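Local structure of D,D-dipeptidase/D,D-carboxypeptidase (Enterococcus faecalis, 4MUQ) at residues 45-48 and 49-53; 62-65 and 66-70. The protein acts as a zinc-dependent D,D-dipeptidase and probably D,D-carboxypeptidase in vancomycin resistance, its zinc site taking up a phosphinate analogue of D-Ala-D-Ala. All coordinates share one frame; numbering follows the deposited sequence. Where two conformers were deposited one is given.

In the fold
Contacts 1 and 2 frame the same helix, 49-62, within the hedgehog/DD-peptidase fold. Contact 1 is the turn by which strand 45-48 enters the helix, its centre about 12 Å from that of the chain; contact 2, about 20 Å out, is the exit, where the chain reverses into strand 68-72, one of two edge strands of the antiparallel sheet that also holds 113-118, 168-171 and 148-150. Each mixes buried and exposed residues. The entrance has one clear backbone bond and small apolar contacts of M47 and K48 with V51 and A52, near the zinc ligand H108. The exit is more polar along its surface, with a tight turn and a bridging water, while its isoleucines face inward.

Contact 1: residues 45-48 and 49-53; sequences ILMK and RDVAN
M47 and V51 meet where strand 45-48 gives way to helix 49-62, a strand-to-helix junction of the hedgehog/DD-peptidase fold with K48 at the N-cap position. The chain swings through 107° between the short strand and the first helical turn, and the side chains just before and just inside the helix close over the bend.

The apolar part is carried by M47. Its chain folds at chi2 (-65°) and chi3, which turns the terminal methyl back toward the helix; in one of two conformers CE lies 3.6 Å from V51 CG1, the two side chains meeting at a slant. Nearer the backbone, M47 CB faces A52 CB at 4.3 Å. On the other branch of the valine, CG2 sits 3.9 Å from K48 CB, so each methyl of V51 meets one of the two residues that precede the helix. A38 of the neighbouring strand 35-39 also packs on M47, whose side chain comes within about 6 Å of that of the zinc ligand H108 and about 9 Å of the zinc ion. The methionine is thus near the metal site without being part of it.

The polar ends of K48 and R49 leave the turn. K48 touches V51 with CB, and its chain then bends away at chi3 and chi4, so that NZ is hydrogen-bonded to K33 O rather than to the helix. R49 runs outward, toward a bound polyethylene glycol. In the backbone, the first helical bond joins A52 N to K48 O at 2.9 Å, with an N-H...O angle of 164°, and the same oxygen has V51 CB only 3.3 Å away.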
loop_
_atom_site.group_PDB
_atom_site.type_symbol
_atom_site.label_atom_id
_atom_site.label_comp_id
_atom_site.label_asym_id
_atom_site.label_seq_id
_atom_site.Cartn_x
_atom_site.Cartn_y
_atom_site.Cartn_z
ATOM N N ILE A 45 -4.507 -5.075 -16.439
ATOM C CA ILE A 45 -4.275 -4.444 -15.155
ATOM C C ILE A 45 -3.648 -5.452 -14.207
ATOM O O ILE A 45 -4.312 -6.359 -13.720
ATOM C CB ILE A 45 -5.561 -3.870 -14.570
ATOM C CG1 ILE A 45 -6.144 -2.873 -15.569
ATOM C CG2 ILE A 45 -5.297 -3.230 -13.201
ATOM C CD1 ILE A 45 -6.950 -1.791 -14.951
ATOM N N LEU A 46 -2.348 -5.293 -13.961
ATOM C CA LEU A 46 -1.618 -6.246 -13.126
ATOM C C LEU A 46 -1.475 -5.743 -11.710
ATOM O O LEU A 46 -1.482 -4.539 -11.469
ATOM C CB LEU A 46 -0.221 -6.475 -13.701
ATOM C CG LEU A 46 -0.122 -6.795 -15.187
ATOM C CD1 LEU A 46 1.337 -6.975 -15.584
ATOM C CD2 LEU A 46 -0.929 -8.047 -15.517
ATOM N N MET A 47 -1.384 -6.682 -10.763
ATOM C CA MET A 47 -1.105 -6.383 -9.358
ATOM C C MET A 47 -0.244 -7.504 -8.809
ATOM O O MET A 47 -0.193 -8.588 -9.388
ATOM C CB MET A 47 -2.395 -6.334 -8.532
ATOM C CG MET A 47 -3.342 -5.202 -8.878
ATOM S SD MET A 47 -2.675 -3.584 -8.524
ATOM C CE MET A 47 -2.738 -3.570 -6.730
ATOM N N LYS A 48 0.406 -7.264 -7.677
ATOM C CA LYS A 48 1.062 -8.377 -7.001
ATOM C C LYS A 48 0.005 -9.442 -6.687
ATOM O O LYS A 48 -1.140 -9.110 -6.321
ATOM C CB LYS A 48 1.760 -7.923 -5.716
ATOM C CG LYS A 48 3.026 -7.097 -5.945
ATOM C CD LYS A 48 3.877 -7.021 -4.685
ATOM C CE LYS A 48 4.407 -8.395 -4.283
ATOM N NZ LYS A 48 5.532 -8.851 -5.159
ATOM N N ARG A 49 0.388 -10.709 -6.840
ATOM C CA ARG A 49 -0.535 -11.835 -6.737
ATOM C C ARG A 49 -1.364 -11.825 -5.453
ATOM O O ARG A 49 -2.591 -11.964 -5.499
ATOM C CB ARG A 49 0.227 -13.160 -6.855
ATOM C CG ARG A 49 -0.657 -14.409 -6.759
ATOM C CD ARG A 49 0.156 -15.698 -6.875
ATOM N NE ARG A 49 0.439 -16.060 -8.265
ATOM C CZ ARG A 49 1.604 -15.859 -8.878
ATOM N NH1 ARG A 49 2.616 -15.296 -8.226
ATOM N NH2 ARG A 49 1.758 -16.227 -10.147
ATOM N N ASP A 50 -0.712 -11.669 -4.308
ATOM C CA ASP A 50 -1.444 -11.703 -3.046
ATOM C C ASP A 50 -2.403 -10.519 -2.922
ATOM O O ASP A 50 -3.486 -10.646 -2.349
ATOM C CB ASP A 50 -0.484 -11.805 -1.856
ATOM C CG ASP A 50 0.312 -13.101 -1.862
ATOM O OD1 ASP A 50 -0.196 -14.112 -2.399
ATOM O OD2 ASP A 50 1.446 -13.103 -1.339
ATOM N N VAL A 51 -2.024 -9.386 -3.502
ATOM C CA VAL A 51 -2.872 -8.198 -3.514
ATOM C C VAL A 51 -4.114 -8.387 -4.419
ATOM O O VAL A 51 -5.236 -7.998 -4.063
ATOM C CB VAL A 51 -2.069 -6.953 -3.933
ATOM C CG1 VAL A 51 -2.927 -5.723 -3.848
ATOM C CG2 VAL A 51 -0.838 -6.793 -3.038
ATOM N N ALA A 52 -3.915 -8.978 -5.596
ATOM C CA ALA A 52 -5.031 -9.319 -6.478
ATOM C C ALA A 52 -5.996 -10.248 -5.752
ATOM O O ALA A 52 -7.213 -10.100 -5.851
ATOM C CB ALA A 52 -4.516 -9.970 -7.757
ATOM N N ASN A 53 -5.462 -11.199 -4.996
ATOM C CA ASN A 53 -6.327 -12.108 -4.263
ATOM C C ASN A 53 -7.159 -11.385 -3.209
ATOM O O ASN A 53 -8.347 -11.669 -3.054
ATOM C CB ASN A 53 -5.522 -13.261 -3.664
ATOM C CG ASN A 53 -4.981 -14.194 -4.731
ATOM O OD1 ASN A 53 -5.496 -14.230 -5.852
ATOM N ND2 ASN A 53 -3.941 -14.951 -4.394
#

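Contact 2: residues 62-65 and 66-70; sequences ISAG and NSIVP
The side-chain amide of N66 lays one face over the carbonyl carbon of G65, with CG 3.7 Å from G65 C, and its plane is steeply inclined to that of the G65-N66 peptide. At the amide's edges the partners are outside the turn: OD1 accepts a weak hydrogen bond from R41 and ND2 is bonded to a glycerol, probably from the crystallisation liquor. On the opposite face of that peptide stands A64 O, 3.1 Å from N66 N and not bonded to it.

The backbone from A64 to S67 is a type II' beta turn, which follows directly on the Schellman motif that ends helix 49-62 at S63. G65, at positive phi, occupies the second position of the turn. S67 N closes it on A64 O at 2.9 Å (161°), approaching 32° from the carbonyl plane. With chi1 at 56°, S67 OG is swung toward the same oxygen; its 2.4 Å separation in one of two conformers is too short to be trusted as it stands. A water links the turn to the start of the strand, donating to G65 O at 2.8 Å and accepting from I68 N at 2.9 Å.

Beneath the turn, I62 and I68 cross at about a right angle, their CD1 atoms 4.1 Å apart, and A64 CB adds a further methyl. F139 of helix 134-142 borders both isoleucines, and F59 packs on A64 and I68.

The chemistry is therefore divided: backbone and water set the reversal at the surface, while the aliphatic side chains of I62, A64 and I68 pack on the inner side with F59 and F139, where strand 68-72 begins.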
loop_
_atom_site.group_PDB
_atom_site.type_symbol
_atom_site.label_atom_id
_atom_site.label_comp_id
_atom_site.label_asym_id
_atom_site.label_seq_id
_atom_site.Cartn_x
_atom_site.Cartn_y
_atom_site.Cartn_z
ATOM N N ILE A 62 -18.484 -7.476 -0.551
ATOM C CA ILE A 62 -19.441 -6.392 -0.749
ATOM C C ILE A 62 -20.376 -6.614 -1.942
ATOM O O ILE A 62 -21.193 -5.747 -2.259
ATOM C CB ILE A 62 -18.723 -5.034 -0.930
ATOM C CG1 ILE A 62 -17.960 -5.000 -2.256
ATOM C CG2 ILE A 62 -17.777 -4.766 0.242
ATOM C CD1 ILE A 62 -17.293 -3.667 -2.552
ATOM N N SER A 63 -20.254 -7.767 -2.598
ATOM C CA SER A 63 -21.066 -8.088 -3.779
ATOM C C SER A 63 -20.993 -7.002 -4.859
ATOM O O SER A 63 -22.019 -6.520 -5.350
ATOM C CB SER A 63 -22.521 -8.353 -3.384
ATOM O OG SER A 63 -22.605 -9.424 -2.460
ATOM N N ALA A 64 -19.774 -6.636 -5.226
ATOM C CA ALA A 64 -19.535 -5.551 -6.167
ATOM C C ALA A 64 -20.031 -5.895 -7.569
ATOM O O ALA A 64 -20.420 -5.008 -8.330
ATOM C CB ALA A 64 -18.067 -5.214 -6.203
ATOM N N GLY A 65 -20.017 -7.182 -7.903
ATOM C CA GLY A 65 -20.374 -7.612 -9.244
ATOM C C GLY A 65 -19.461 -6.965 -10.272
ATOM O O GLY A 65 -18.243 -7.140 -10.235
ATOM N N ASN A 66 -20.055 -6.199 -11.177
ATOM C CA ASN A 66 -19.310 -5.456 -12.178
ATOM C C ASN A 66 -19.391 -3.955 -11.957
ATOM O O ASN A 66 -19.027 -3.184 -12.837
ATOM C CB ASN A 66 -19.854 -5.781 -13.570
ATOM C CG ASN A 66 -19.683 -7.231 -13.924
ATOM O OD1 ASN A 66 -18.560 -7.689 -14.142
ATOM N ND2 ASN A 66 -20.786 -7.970 -13.975
ATOM N N SER A 67 -19.871 -3.546 -10.784
ATOM C CA SER A 67 -20.090 -2.127 -10.527
ATOM C C SER A 67 -18.797 -1.350 -10.273
ATOM O O SER A 67 -18.761 -0.131 -10.464
ATOM C CB SER A 67 -21.092 -1.932 -9.381
ATOM O OG SER A 67 -20.663 -2.607 -8.213
ATOM N N ILE A 68 -17.743 -2.050 -9.862
ATOM C CA ILE A 68 -16.442 -1.423 -9.663
ATOM C C ILE A 68 -15.452 -2.006 -10.647
ATOM O O ILE A 68 -15.345 -3.224 -10.783
ATOM C CB ILE A 68 -15.894 -1.637 -8.238
ATOM C CG1 ILE A 68 -16.797 -0.946 -7.215
ATOM C CG2 ILE A 68 -14.460 -1.108 -8.125
ATOM C CD1 ILE A 68 -16.473 -1.289 -5.767
ATOM N N VAL A 69 -14.733 -1.134 -11.340
ATOM C CA VAL A 69 -13.712 -1.598 -12.262
ATOM C C VAL A 69 -12.324 -1.106 -11.867
ATOM O O VAL A 69 -12.161 0.015 -11.361
ATOM C CB VAL A 69 -14.025 -1.189 -13.708
ATOM C CG1 VAL A 69 -15.338 -1.816 -14.168
ATOM C CG2 VAL A 69 -14.083 0.309 -13.826
ATOM N N PRO A 70 -11.317 -1.963 -12.075
ATOM C CA PRO A 70 -9.942 -1.518 -11.878
ATOM C C PRO A 70 -9.564 -0.650 -13.066
ATOM O O PRO A 70 -9.839 -1.010 -14.212
ATOM C CB PRO A 70 -9.151 -2.824 -11.855
ATOM C CG PRO A 70 -9.949 -3.765 -12.683
ATOM C CD PRO A 70 -11.395 -3.379 -12.478
HETATM O O HOH W 1 -16.883 -4.803 -9.495
#